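Local coordinates for protein BRIC1 (Synthetic construct, PDB 6FF6) that is a computationally designed repeat protein with a novel, corrugated all-helical architecture and no established biological activity, at residues A164-K169 against L186-L191; V136-M141 against I215-L220; N207-T212 against N239-L244; E32-M37 against E107-M112. All blocks are in the same frame, centred on the assembly; numbering follows the deposited sequence.

Interaction 1 (A164-K169 against L186-L191); sequences AAHFIK and LMENLL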
loop_
_atom_site.group_PDB
_atom_site.type_symbol
_atom_site.label_atom_id
_atom_site.label_comp_id
_atom_site.label_asym_id
_atom_site.label_seq_id
_atom_site.Cartn_x
_atom_site.Cartn_y
_atom_site.Cartn_z
ATOM N N ALA A 164 14.179 14.187 10.155
ATOM C CA ALA A 164 14.805 13.473 9.032
ATOM C C ALA A 164 15.471 12.175 9.568
ATOM O O ALA A 164 15.286 11.100 9.000
ATOM C CB ALA A 164 15.828 14.356 8.338
ATOM N N ALA A 165 16.157 12.269 10.711
ATOM C CA ALA A 165 16.750 11.103 11.353
ATOM C C ALA A 165 15.653 10.145 11.809
ATOM O O ALA A 165 15.790 8.934 11.614
ATOM C CB ALA A 165 17.599 11.529 12.544
ATOM N N HIS A 166 14.561 10.691 12.393
ATOM C CA HIS A 166 13.412 9.916 12.860
ATOM C C HIS A 166 12.797 9.106 11.716
ATOM O O HIS A 166 12.463 7.934 11.915
ATOM C CB HIS A 166 12.358 10.825 13.504
ATOM C CG HIS A 166 11.150 10.085 14.000
ATOM N ND1 HIS A 166 11.196 9.306 15.149
ATOM C CD2 HIS A 166 9.900 10.027 13.485
ATOM C CE1 HIS A 166 9.980 8.809 15.298
ATOM N NE2 HIS A 166 9.163 9.214 14.323
ATOM N N PHE A 167 12.665 9.722 10.518
ATOM C CA PHE A 167 12.129 9.021 9.351
ATOM C C PHE A 167 13.027 7.840 8.958
ATOM O O PHE A 167 12.527 6.720 8.784
ATOM C CB PHE A 167 11.941 9.963 8.152
ATOM C CG PHE A 167 11.586 9.243 6.862
ATOM C CD1 PHE A 167 10.294 8.764 6.642
ATOM C CD2 PHE A 167 12.551 9.010 5.885
ATOM C CE1 PHE A 167 9.974 8.090 5.464
ATOM C CE2 PHE A 167 12.224 8.345 4.701
ATOM C CZ PHE A 167 10.939 7.893 4.499
ATOM N N ILE A 168 14.345 8.103 8.817
ATOM C CA ILE A 168 15.329 7.102 8.424
ATOM C C ILE A 168 15.323 5.945 9.400
ATOM O O ILE A 168 15.294 4.798 8.970
ATOM C CB ILE A 168 16.726 7.698 8.193
ATOM C CG1 ILE A 168 16.697 8.792 7.082
ATOM C CG2 ILE A 168 17.690 6.579 7.809
ATOM C CD1 ILE A 168 17.903 9.771 7.078
ATOM N N LYS A 169 15.265 6.240 10.705
ATOM C CA LYS A 169 15.186 5.217 11.740
ATOM C C LYS A 169 13.940 4.374 11.565
ATOM O O LYS A 169 14.049 3.149 11.519
ATOM C CB LYS A 169 15.222 5.839 13.141
ATOM C CG LYS A 169 15.293 4.790 14.249
ATOM C CD LYS A 169 14.878 5.334 15.590
ATOM C CE LYS A 169 13.386 5.503 15.785
ATOM N NZ LYS A 169 13.062 6.092 17.112
ATOM N N LEU A 186 20.728 6.468 17.761
ATOM C CA LEU A 186 21.682 7.089 18.666
ATOM C C LEU A 186 21.860 8.568 18.371
ATOM O O LEU A 186 21.926 9.360 19.310
ATOM C CB LEU A 186 23.018 6.369 18.631
ATOM C CG LEU A 186 23.049 5.020 19.317
ATOM C CD1 LEU A 186 24.322 4.308 19.018
ATOM C CD2 LEU A 186 22.893 5.150 20.821
ATOM N N MET A 187 21.909 8.944 17.079
ATOM C CA MET A 187 22.039 10.337 16.679
ATOM C C MET A 187 20.728 11.074 17.014
ATOM O O MET A 187 20.772 12.201 17.503
ATOM C CB MET A 187 22.376 10.427 15.189
ATOM C CG MET A 187 22.581 11.824 14.682
ATOM S SD MET A 187 23.066 11.742 12.949
ATOM C CE MET A 187 23.310 13.389 12.594
ATOM N N GLU A 188 19.572 10.411 16.801
ATOM C CA GLU A 188 18.245 10.957 17.087
ATOM C C GLU A 188 18.105 11.375 18.543
ATOM O O GLU A 188 17.621 12.470 18.806
ATOM C CB GLU A 188 17.157 9.942 16.723
ATOM C CG GLU A 188 15.743 10.465 16.877
ATOM C CD GLU A 188 14.653 9.418 16.838
ATOM O OE1 GLU A 188 14.967 8.220 17.001
ATOM O OE2 GLU A 188 13.476 9.796 16.658
ATOM N N ASN A 189 18.511 10.515 19.482
ATOM C CA ASN A 189 18.447 10.828 20.908
ATOM C C ASN A 189 19.268 12.081 21.244
ATOM O O ASN A 189 18.792 12.932 21.999
ATOM C CB ASN A 189 18.870 9.625 21.748
ATOM C CG ASN A 189 17.847 8.518 21.791
ATOM O OD1 ASN A 189 16.640 8.716 21.580
ATOM N ND2 ASN A 189 18.308 7.319 22.084
ATOM N N LEU A 190 20.469 12.212 20.628
ATOM C CA LEU A 190 21.355 13.374 20.757
ATOM C C LEU A 190 20.688 14.601 20.128
ATOM O O LEU A 190 20.744 15.683 20.705
ATOM C CB LEU A 190 22.727 13.112 20.101
ATOM C CG LEU A 190 23.616 12.052 20.774
ATOM C CD1 LEU A 190 24.797 11.693 19.905
ATOM C CD2 LEU A 190 24.132 12.538 22.084
ATOM N N LEU A 191 20.011 14.419 18.984
ATOM C CA LEU A 191 19.288 15.497 18.307
ATOM C C LEU A 191 18.068 15.957 19.119
ATOM O O LEU A 191 17.719 17.138 19.071
ATOM C CB LEU A 191 18.869 15.075 16.888
ATOM C CG LEU A 191 20.000 14.786 15.895
ATOM C CD1 LEU A 191 19.470 14.081 14.677
ATOM C CD2 LEU A 191 20.740 16.041 15.512
#

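Interaction 2 (V136-M141 against I215-L220); sequences VMLKVM and IMQEQL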
loop_
_atom_site.group_PDB
_atom_site.type_symbol
_atom_site.label_atom_id
_atom_site.label_comp_id
_atom_site.label_asym_id
_atom_site.label_seq_id
_atom_site.Cartn_x
_atom_site.Cartn_y
_atom_site.Cartn_z
ATOM N N VAL A 136 18.182 11.682 -0.286
ATOM C CA VAL A 136 17.809 13.099 -0.233
ATOM C C VAL A 136 17.772 13.644 1.200
ATOM O O VAL A 136 18.327 14.726 1.460
ATOM C CB VAL A 136 16.502 13.386 -1.006
ATOM C CG1 VAL A 136 16.119 14.856 -0.905
ATOM C CG2 VAL A 136 16.641 12.980 -2.471
ATOM N N MET A 137 17.157 12.894 2.129
ATOM C CA MET A 137 17.104 13.274 3.548
ATOM C C MET A 137 18.488 13.437 4.209
ATOM O O MET A 137 18.655 14.294 5.082
ATOM C CB MET A 137 16.227 12.311 4.336
ATOM C CG MET A 137 14.761 12.594 4.120
ATOM S SD MET A 137 13.757 11.837 5.409
ATOM C CE MET A 137 12.180 12.789 5.247
ATOM N N LEU A 138 19.477 12.666 3.756
ATOM C CA LEU A 138 20.833 12.737 4.284
ATOM C C LEU A 138 21.502 14.015 3.830
ATOM O O LEU A 138 22.215 14.664 4.614
ATOM C CB LEU A 138 21.638 11.487 3.887
ATOM C CG LEU A 138 21.198 10.182 4.590
ATOM C CD1 LEU A 138 21.820 8.970 3.950
ATOM C CD2 LEU A 138 21.495 10.233 6.071
ATOM N N LYS A 139 21.197 14.427 2.582
ATOM C CA LYS A 139 21.695 15.685 1.999
ATOM C C LYS A 139 21.133 16.865 2.764
ATOM O O LYS A 139 21.874 17.792 3.109
ATOM C CB LYS A 139 21.355 15.791 0.510
ATOM C CG LYS A 139 22.293 15.003 -0.396
ATOM C CD LYS A 139 22.019 15.299 -1.866
ATOM C CE LYS A 139 22.891 14.479 -2.790
ATOM N NZ LYS A 139 22.720 14.891 -4.217
ATOM N N VAL A 140 19.831 16.811 3.069
ATOM C CA VAL A 140 19.172 17.868 3.835
ATOM C C VAL A 140 19.813 17.997 5.235
ATOM O O VAL A 140 20.187 19.109 5.638
ATOM C CB VAL A 140 17.637 17.686 3.871
ATOM C CG1 VAL A 140 16.974 18.730 4.772
ATOM C CG2 VAL A 140 17.046 17.753 2.460
ATOM N N MET A 141 19.980 16.838 5.935
ATOM C CA MET A 141 20.592 16.723 7.266
ATOM C C MET A 141 21.976 17.348 7.265
ATOM O O MET A 141 22.266 18.186 8.129
ATOM C CB MET A 141 20.711 15.248 7.676
ATOM C CG MET A 141 19.454 14.686 8.281
ATOM S SD MET A 141 19.609 12.912 8.714
ATOM C CE MET A 141 20.355 13.036 10.307
ATOM N N ILE A 215 28.645 7.669 7.474
ATOM C CA ILE A 215 28.509 6.264 7.863
ATOM C C ILE A 215 27.111 5.762 7.472
ATOM O O ILE A 215 26.989 4.649 6.948
ATOM C CB ILE A 215 28.775 6.055 9.388
ATOM C CG1 ILE A 215 30.222 6.439 9.823
ATOM C CG2 ILE A 215 28.414 4.632 9.839
ATOM C CD1 ILE A 215 31.396 5.728 9.152
ATOM N N MET A 216 26.067 6.563 7.749
ATOM C CA MET A 216 24.680 6.218 7.429
ATOM C C MET A 216 24.472 6.057 5.916
ATOM O O MET A 216 23.745 5.156 5.498
ATOM C CB MET A 216 23.709 7.241 8.021
ATOM C CG MET A 216 23.662 7.213 9.541
ATOM S SD MET A 216 22.563 8.422 10.352
ATOM C CE MET A 216 22.886 9.842 9.504
ATOM N N GLN A 217 25.164 6.872 5.107
ATOM C CA GLN A 217 25.146 6.791 3.647
ATOM C C GLN A 217 25.785 5.479 3.175
ATOM O O GLN A 217 25.249 4.812 2.300
ATOM C CB GLN A 217 25.891 7.979 3.024
ATOM C CG GLN A 217 25.710 8.055 1.499
ATOM C CD GLN A 217 24.262 8.253 1.064
ATOM O OE1 GLN A 217 23.614 9.246 1.417
ATOM N NE2 GLN A 217 23.729 7.314 0.286
ATOM N N GLU A 218 26.924 5.104 3.778
ATOM C CA GLU A 218 27.617 3.838 3.478
ATOM C C GLU A 218 26.731 2.658 3.882
ATOM O O GLU A 218 26.698 1.648 3.162
ATOM C CB GLU A 218 28.946 3.753 4.217
ATOM C CG GLU A 218 30.004 4.742 3.758
ATOM C CD GLU A 218 31.278 4.749 4.591
ATOM O OE1 GLU A 218 31.346 4.005 5.600
ATOM O OE2 GLU A 218 32.210 5.507 4.232
ATOM N N GLN A 219 26.009 2.788 5.037
ATOM C CA GLN A 219 25.091 1.748 5.529
ATOM C C GLN A 219 23.957 1.613 4.526
ATOM O O GLN A 219 23.686 0.510 4.082
ATOM C CB GLN A 219 24.554 2.068 6.940
ATOM C CG GLN A 219 25.561 1.842 8.063
ATOM C CD GLN A 219 25.126 2.484 9.351
ATOM O OE1 GLN A 219 24.094 3.140 9.432
ATOM N NE2 GLN A 219 25.907 2.341 10.387
ATOM N N LEU A 220 23.384 2.748 4.092
ATOM C CA LEU A 220 22.342 2.797 3.063
ATOM C C LEU A 220 22.816 2.152 1.731
ATOM O O LEU A 220 22.149 1.254 1.212
ATOM C CB LEU A 220 21.898 4.240 2.863
ATOM C CG LEU A 220 20.669 4.420 1.995
ATOM C CD1 LEU A 220 19.412 3.858 2.707
ATOM C CD2 LEU A 220 20.549 5.879 1.452
#

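Interaction 3 (N207-T212 against N239-L244); sequences NLFLET and NALRQL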
loop_
_atom_site.group_PDB
_atom_site.type_symbol
_atom_site.label_atom_id
_atom_site.label_comp_id
_atom_site.label_asym_id
_atom_site.label_seq_id
_atom_site.Cartn_x
_atom_site.Cartn_y
_atom_site.Cartn_z
ATOM N N ASN A 207 30.753 17.897 13.687
ATOM C CA ASN A 207 31.597 17.065 12.826
ATOM C C ASN A 207 31.391 15.579 13.084
ATOM O O ASN A 207 31.624 14.769 12.182
ATOM C CB ASN A 207 33.064 17.435 12.990
ATOM C CG ASN A 207 33.415 18.728 12.310
ATOM O OD1 ASN A 207 32.697 19.201 11.414
ATOM N ND2 ASN A 207 34.532 19.313 12.723
ATOM N N LEU A 208 30.974 15.216 14.312
ATOM C CA LEU A 208 30.687 13.826 14.621
ATOM C C LEU A 208 29.381 13.448 13.941
ATOM O O LEU A 208 29.264 12.341 13.416
ATOM C CB LEU A 208 30.639 13.550 16.132
ATOM C CG LEU A 208 30.539 12.047 16.511
ATOM C CD1 LEU A 208 31.674 11.214 15.886
ATOM C CD2 LEU A 208 30.509 11.858 17.998
ATOM N N PHE A 209 28.420 14.394 13.925
ATOM C CA PHE A 209 27.121 14.282 13.264
ATOM C C PHE A 209 27.295 14.165 11.748
ATOM O O PHE A 209 26.624 13.340 11.123
ATOM C CB PHE A 209 26.211 15.451 13.654
ATOM C CG PHE A 209 25.589 15.390 15.035
ATOM C CD1 PHE A 209 25.421 14.173 15.696
ATOM C CD2 PHE A 209 25.118 16.540 15.655
ATOM C CE1 PHE A 209 24.811 14.112 16.964
ATOM C CE2 PHE A 209 24.497 16.478 16.916
ATOM C CZ PHE A 209 24.349 15.263 17.562
ATOM N N LEU A 210 28.231 14.931 11.167
ATOM C CA LEU A 210 28.571 14.864 9.741
ATOM C C LEU A 210 29.212 13.506 9.411
ATOM O O LEU A 210 28.934 12.924 8.361
ATOM C CB LEU A 210 29.510 16.039 9.367
ATOM C CG LEU A 210 30.263 16.029 7.997
ATOM C CD1 LEU A 210 29.423 16.643 6.881
ATOM C CD2 LEU A 210 31.589 16.800 8.094
ATOM N N GLU A 211 30.054 13.004 10.325
ATOM C CA GLU A 211 30.750 11.731 10.187
ATOM C C GLU A 211 29.723 10.611 10.246
ATOM O O GLU A 211 29.772 9.701 9.406
ATOM C CB GLU A 211 31.784 11.599 11.292
ATOM C CG GLU A 211 32.977 10.742 10.924
ATOM C CD GLU A 211 34.044 10.718 12.003
ATOM O OE1 GLU A 211 33.683 10.637 13.200
ATOM O OE2 GLU A 211 35.245 10.776 11.651
ATOM N N THR A 212 28.750 10.723 11.196
ATOM C CA THR A 212 27.603 9.806 11.336
ATOM C C THR A 212 26.843 9.782 10.004
ATOM O O THR A 212 26.586 8.685 9.503
ATOM C CB THR A 212 26.684 10.202 12.518
ATOM O OG1 THR A 212 27.448 10.295 13.712
ATOM C CG2 THR A 212 25.587 9.208 12.765
ATOM N N ASN A 239 30.184 3.891 19.457
ATOM C CA ASN A 239 30.984 4.262 20.627
ATOM C C ASN A 239 31.071 5.797 20.697
ATOM O O ASN A 239 30.861 6.363 21.759
ATOM C CB ASN A 239 32.415 3.681 20.569
ATOM C CG ASN A 239 32.576 2.198 20.771
ATOM O OD1 ASN A 239 31.743 1.506 21.373
ATOM N ND2 ASN A 239 33.695 1.687 20.278
ATOM N N ALA A 240 31.377 6.453 19.566
ATOM C CA ALA A 240 31.489 7.898 19.461
ATOM C C ALA A 240 30.182 8.611 19.825
ATOM O O ALA A 240 30.249 9.624 20.516
ATOM C CB ALA A 240 31.933 8.285 18.065
ATOM N N LEU A 241 29.000 8.083 19.386
ATOM C CA LEU A 241 27.685 8.674 19.690
ATOM C C LEU A 241 27.322 8.536 21.164
ATOM O O LEU A 241 26.778 9.474 21.747
ATOM C CB LEU A 241 26.566 8.105 18.799
ATOM C CG LEU A 241 26.618 8.462 17.295
ATOM C CD1 LEU A 241 25.651 7.628 16.514
ATOM C CD2 LEU A 241 26.370 9.930 17.042
ATOM N N ARG A 242 27.637 7.388 21.772
ATOM C CA ARG A 242 27.372 7.161 23.197
ATOM C C ARG A 242 28.326 7.967 24.088
ATOM O O ARG A 242 27.941 8.371 25.186
ATOM C CB ARG A 242 27.404 5.671 23.535
ATOM C CG ARG A 242 26.187 4.960 22.993
ATOM C CD ARG A 242 26.334 3.462 23.046
ATOM N NE ARG A 242 25.540 2.829 21.993
ATOM C CZ ARG A 242 25.472 1.519 21.788
ATOM N NH1 ARG A 242 26.152 0.682 22.564
ATOM N NH2 ARG A 242 24.728 1.034 20.802
ATOM N N GLN A 243 29.563 8.212 23.592
ATOM C CA GLN A 243 30.609 9.015 24.228
ATOM C C GLN A 243 30.082 10.447 24.340
ATOM O O GLN A 243 30.158 11.049 25.405
ATOM C CB GLN A 243 31.878 8.968 23.350
ATOM C CG GLN A 243 33.064 9.800 23.812
ATOM C CD GLN A 243 33.842 9.127 24.900
ATOM O OE1 GLN A 243 33.911 7.897 24.992
ATOM N NE2 GLN A 243 34.453 9.929 25.747
ATOM N N LEU A 244 29.507 10.963 23.250
ATOM C CA LEU A 244 28.908 12.291 23.170
ATOM C C LEU A 244 27.692 12.428 24.070
ATOM O O LEU A 244 27.468 13.503 24.601
ATOM C CB LEU A 244 28.500 12.571 21.736
ATOM C CG LEU A 244 28.731 13.962 21.223
ATOM C CD1 LEU A 244 30.225 14.262 21.103
ATOM C CD2 LEU A 244 28.070 14.116 19.884
#

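Interaction 4 (E32-M37 against E107-M112); sequences ELLADM and ELKDLM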
loop_
_atom_site.group_PDB
_atom_site.type_symbol
_atom_site.label_atom_id
_atom_site.label_comp_id
_atom_site.label_asym_id
_atom_site.label_seq_id
_atom_site.Cartn_x
_atom_site.Cartn_y
_atom_site.Cartn_z
ATOM N N GLU A 32 1.271 -20.678 9.781
ATOM C CA GLU A 32 1.010 -21.827 10.649
ATOM C C GLU A 32 -0.447 -22.211 10.531
ATOM O O GLU A 32 -0.742 -23.389 10.342
ATOM C CB GLU A 32 1.341 -21.508 12.119
ATOM C CG GLU A 32 2.824 -21.414 12.453
ATOM C CD GLU A 32 3.168 -20.943 13.862
ATOM O OE1 GLU A 32 2.242 -20.548 14.611
ATOM O OE2 GLU A 32 4.371 -20.960 14.218
ATOM N N LEU A 33 -1.359 -21.213 10.601
ATOM C CA LEU A 33 -2.800 -21.446 10.492
ATOM C C LEU A 33 -3.162 -22.036 9.176
ATOM O O LEU A 33 -4.012 -22.917 9.138
ATOM C CB LEU A 33 -3.621 -20.176 10.715
ATOM C CG LEU A 33 -3.652 -19.651 12.138
ATOM C CD1 LEU A 33 -4.175 -18.211 12.191
ATOM C CD2 LEU A 33 -4.428 -20.584 13.051
ATOM N N LEU A 34 -2.532 -21.576 8.098
ATOM C CA LEU A 34 -2.839 -22.081 6.770
ATOM C C LEU A 34 -2.374 -23.516 6.578
ATOM O O LEU A 34 -3.060 -24.303 5.923
ATOM C CB LEU A 34 -2.305 -21.132 5.692
ATOM C CG LEU A 34 -3.035 -19.794 5.561
ATOM C CD1 LEU A 34 -2.209 -18.808 4.725
ATOM C CD2 LEU A 34 -4.466 -19.983 5.040
ATOM N N ALA A 35 -1.269 -23.874 7.230
ATOM C CA ALA A 35 -0.726 -25.238 7.240
ATOM C C ALA A 35 -1.694 -26.168 8.000
ATOM O O ALA A 35 -1.949 -27.295 7.568
ATOM C CB ALA A 35 0.632 -25.239 7.892
ATOM N N ASP A 36 -2.295 -25.653 9.085
ATOM C CA ASP A 36 -3.302 -26.355 9.862
ATOM C C ASP A 36 -4.562 -26.540 9.050
ATOM O O ASP A 36 -5.061 -27.661 8.964
ATOM C CB ASP A 36 -3.606 -25.587 11.151
ATOM C CG ASP A 36 -2.520 -25.701 12.221
ATOM O OD1 ASP A 36 -1.569 -26.531 12.040
ATOM O OD2 ASP A 36 -2.611 -24.970 13.239
ATOM N N MET A 37 -5.042 -25.449 8.411
ATOM C CA MET A 37 -6.208 -25.426 7.531
ATOM C C MET A 37 -6.082 -26.460 6.447
ATOM O O MET A 37 -7.046 -27.184 6.190
ATOM C CB MET A 37 -6.325 -24.067 6.856
ATOM C CG MET A 37 -7.129 -23.082 7.618
ATOM S SD MET A 37 -7.689 -21.746 6.548
ATOM C CE MET A 37 -8.288 -22.683 5.180
ATOM N N GLU A 107 -8.515 -24.307 -3.015
ATOM C CA GLU A 107 -8.165 -23.173 -3.855
ATOM C C GLU A 107 -8.340 -21.850 -3.119
ATOM O O GLU A 107 -7.532 -20.946 -3.303
ATOM C CB GLU A 107 -8.966 -23.216 -5.150
ATOM C CG GLU A 107 -8.520 -24.354 -6.057
ATOM C CD GLU A 107 -8.893 -24.222 -7.523
ATOM O OE1 GLU A 107 -10.104 -24.284 -7.845
ATOM O OE2 GLU A 107 -7.964 -24.076 -8.352
ATOM N N LEU A 108 -9.352 -21.747 -2.258
ATOM C CA LEU A 108 -9.603 -20.552 -1.442
ATOM C C LEU A 108 -8.500 -20.404 -0.401
ATOM O O LEU A 108 -8.039 -19.290 -0.154
ATOM C CB LEU A 108 -10.983 -20.648 -0.754
ATOM C CG LEU A 108 -12.217 -20.517 -1.685
ATOM C CD1 LEU A 108 -13.486 -20.667 -0.924
ATOM C CD2 LEU A 108 -12.251 -19.158 -2.351
ATOM N N LYS A 109 -8.072 -21.549 0.198
ATOM C CA LYS A 109 -6.960 -21.641 1.140
ATOM C C LYS A 109 -5.684 -21.188 0.395
ATOM O O LYS A 109 -4.904 -20.415 0.938
ATOM C CB LYS A 109 -6.789 -23.092 1.681
ATOM C CG LYS A 109 -5.607 -23.265 2.620
ATOM C CD LYS A 109 -4.333 -23.873 1.916
ATOM C CE LYS A 109 -3.036 -23.363 2.503
ATOM N NZ LYS A 109 -1.985 -24.406 2.640
ATOM N N ASP A 110 -5.477 -21.654 -0.848
ATOM C CA ASP A 110 -4.296 -21.263 -1.625
ATOM C C ASP A 110 -4.326 -19.797 -1.964
ATOM O O ASP A 110 -3.265 -19.158 -1.942
ATOM C CB ASP A 110 -4.192 -22.074 -2.906
ATOM C CG ASP A 110 -3.848 -23.524 -2.683
ATOM O OD1 ASP A 110 -3.211 -23.841 -1.624
ATOM O OD2 ASP A 110 -4.193 -24.353 -3.563
ATOM N N LEU A 111 -5.536 -19.262 -2.254
ATOM C CA LEU A 111 -5.730 -17.844 -2.519
ATOM C C LEU A 111 -5.332 -17.033 -1.293
ATOM O O LEU A 111 -4.502 -16.131 -1.417
ATOM C CB LEU A 111 -7.163 -17.526 -2.938
ATOM C CG LEU A 111 -7.380 -16.071 -3.338
ATOM C CD1 LEU A 111 -6.365 -15.614 -4.451
ATOM C CD2 LEU A 111 -8.857 -15.817 -3.637
ATOM N N MET A 112 -5.851 -17.413 -0.106
ATOM C CA MET A 112 -5.460 -16.825 1.183
ATOM C C MET A 112 -3.909 -16.850 1.359
ATOM O O MET A 112 -3.319 -15.869 1.795
ATOM C CB MET A 112 -6.119 -17.586 2.325
ATOM C CG MET A 112 -7.557 -17.267 2.472
ATOM S SD MET A 112 -8.363 -18.333 3.687
ATOM C CE MET A 112 -7.668 -17.722 5.178
#

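Interaction 1 (A164-K169 against L186-L191)
The carboxylate of Glu188 is gripped at both oxygens by segment 164-169. His166 ND1 donates to Glu188 OE2 at 2.8 Å, with an N-H...acceptor angle of 150°. The acceptor sits close to the imidazole plane, at the ring edge, while the nitrogen approaches on the syn side of OE2, 27° out of the carboxylate plane; the ring and carboxylate planes are turned well away from coplanar. Glu188 OE1 forms a salt bridge with Lys169 NZ at 2.9 Å, through its syn lone pair. Lys169 gets there by a bend at chi3 (77°), which turns its ammonium group back across the end of the acid at about a right angle. Two separate donors should fix the rotation of the carboxylate, and the extended chain of Glu188 carries it clear of its own helix. Histidine, with lysine one turn later, is the signature of histidine phosphotransfer (Hpt) domains, four-helix bundles in which such a histidine accepts a phosphoryl group; the pairing of ring and glutamate is consistent with that ancestry, though activity in this design is not established. Beside this polar cluster, the helices come near because Ala165 has so little bulk: its CA lies 5.9 Å from Glu188 CA, and the short segments run roughly antiparallel with axes 9.3 Å apart. The methyl of Ala165 also meets Leu191 CD1 at 3.8 Å, starting the apolar interior. On other faces of the helix, Ala164 and Ile168 rest on helix 125-146, and Phe167 meets Tyr78 of the second subunit, their rings inclined to each other.

Interaction 2 (V136-M141 against I215-L220)
Leu138 meets Met216 and Gln217 with different branches, between segments that run nearly antiparallel (175°). CD2 turns to the methyl end of Met216, 3.7 Å from Met216 CE, the two side chains slanting past each other. CD1 faces the other way along the contact, toward the amide oxygen of Gln217 and, at 4.2 Å, Leu220 CD2. Met216 is bent at chi3 (-44°), which turns its terminal methyl toward Leu138 CD2; Met141, bent at the same torsion with the opposite sign, meets it at about a right angle, CE to CE 4.2 Å. Unbranched, flexible thioethers suit this place, since they can fill the space between axes 10.8 Å apart. Gln217 starts from the flank of its helix, and a bend at chi2 (62°) brings the amide back toward Leu138. Its NE2 is engaged by hydrogen bonds to Asp135 and Asp221, while OE1 turns to Leu138 CD1. The contact pairs helices 125-146 and 203-224, the first and last of an Hpt-like antiparallel four-helix bundle. Between the two segments the cohesion is that of dispersion and water exclusion, a matter of how methyl groups fit; beside them, the bond from Gln217 to Asp135 adds a directional tie between the same helices.

Interaction 3 (N207-T212 against N239-L244)
Leu241 CD2 lies at the edge of the Phe209 ring, near its plane and 4.5 Å from Phe209 CE1. Leu244 CD2 approaches Phe209 CE1 obliquely, at 4.4 Å, and the ring also packs against Met187 and Leu145 of the neighbouring helices. A second flat group, the carbonyl of Leu208, accepts from two donors on opposite faces of its plane: the routine helical bond from Thr212 N, and Thr212 OG1, which lies 2.8 Å from Leu208 O. The hydroxyl comes in above the carbonyl plane, 37° out of it, because its torsion (chi1 -55°) sets OG1 beside the backbone N and turns it back down the helix. Threonine is apt here, since a polar atom satisfied within its own helix can face an apolar neighbour: Thr212 OG1 stands 3.5 Å from Leu241 CD2 as the two side chains reach toward each other tip to tip. Helix 231-247, the last of the chain, runs roughly antiparallel to helix 203-224, adding a fifth helix to the four-helix bundle and covering its flank with leucines. Leu208 is central to this. With CG anti to the nitrogen (chi1 -172°), it sends its two methyls over Ala240, Leu208 CD1 lying 3.7 Å from Ala240 CB. The small side chain of Ala240 makes room for those branches, whereas a turn later Leu244 packs against Leu208 CD2, its own CD2 at 3.8 Å. Leu241 also touches Leu186, tying the last helix to helix 178-196, and Ile237 extends the apolar strip against Leu208 and Thr212.

Interaction 4 (E32-M37 against E107-M112)
Met37 and Lys109 run alongside each other, head to tail, the methyl of one lying against the alkyl part of the other (Met37 CE to Lys109 CG 3.8 Å). The lysine leaves its backbone with CG anti to the nitrogen (chi1 177°) but then bends at chi2, chi3 and chi4, so its chain folds over the partner helix instead of stretching out. This puts CE beside Leu34 CB and carries Lys109 NZ to Leu34 O at 3.5 Å, a weak hydrogen bond; the ammonium's stronger partner is Glu38, with which it forms a salt bridge. Lysine suits this buried place because its methylenes pack against Met37 and Leu34 while its charge is paired with an acid. Met37 and Met112 are each bent at chi3 (47° and 71°), which turns their terminal methyls into the contact: Met37 SD lies 4.3 Å from Met112 CE, and Met112 CE is also 3.9 Å from Leu34 CD2. Helices 51-71 and 74-92 complete the surroundings, Ala60 and Ile64 supporting Met37 and Leu34, Val80 supporting Met112. The segments are nearly antiparallel, and their helices, 23-42 and 99-121, are the first and last of an antiparallel four-helix bundle, as in Hpt domains.

In the fold
All four contacts are buried helix pairs, but their chemistry differs. Interactions 2 and 4 join equivalent elements, the first and last helices of the two Hpt-like bundles, with centres about 42 Å apart, and both combine leucine and methionine with one long polar side chain. Interaction 1 lies inside the chain loop closed by interaction 2 and is joined to it by packing of Met187 on Met141 and Ile168 on Leu138; it alone is dominated by charge. Interaction 3 shares helix 203-224 with interaction 2 and meets interaction 1 through Leu186 and Leu190 on Leu241, bringing the C-terminal helix onto the bundle by largely apolar means. Interactions 1, 2 and 4 have residues that touch the second subunit; interaction 3 has none.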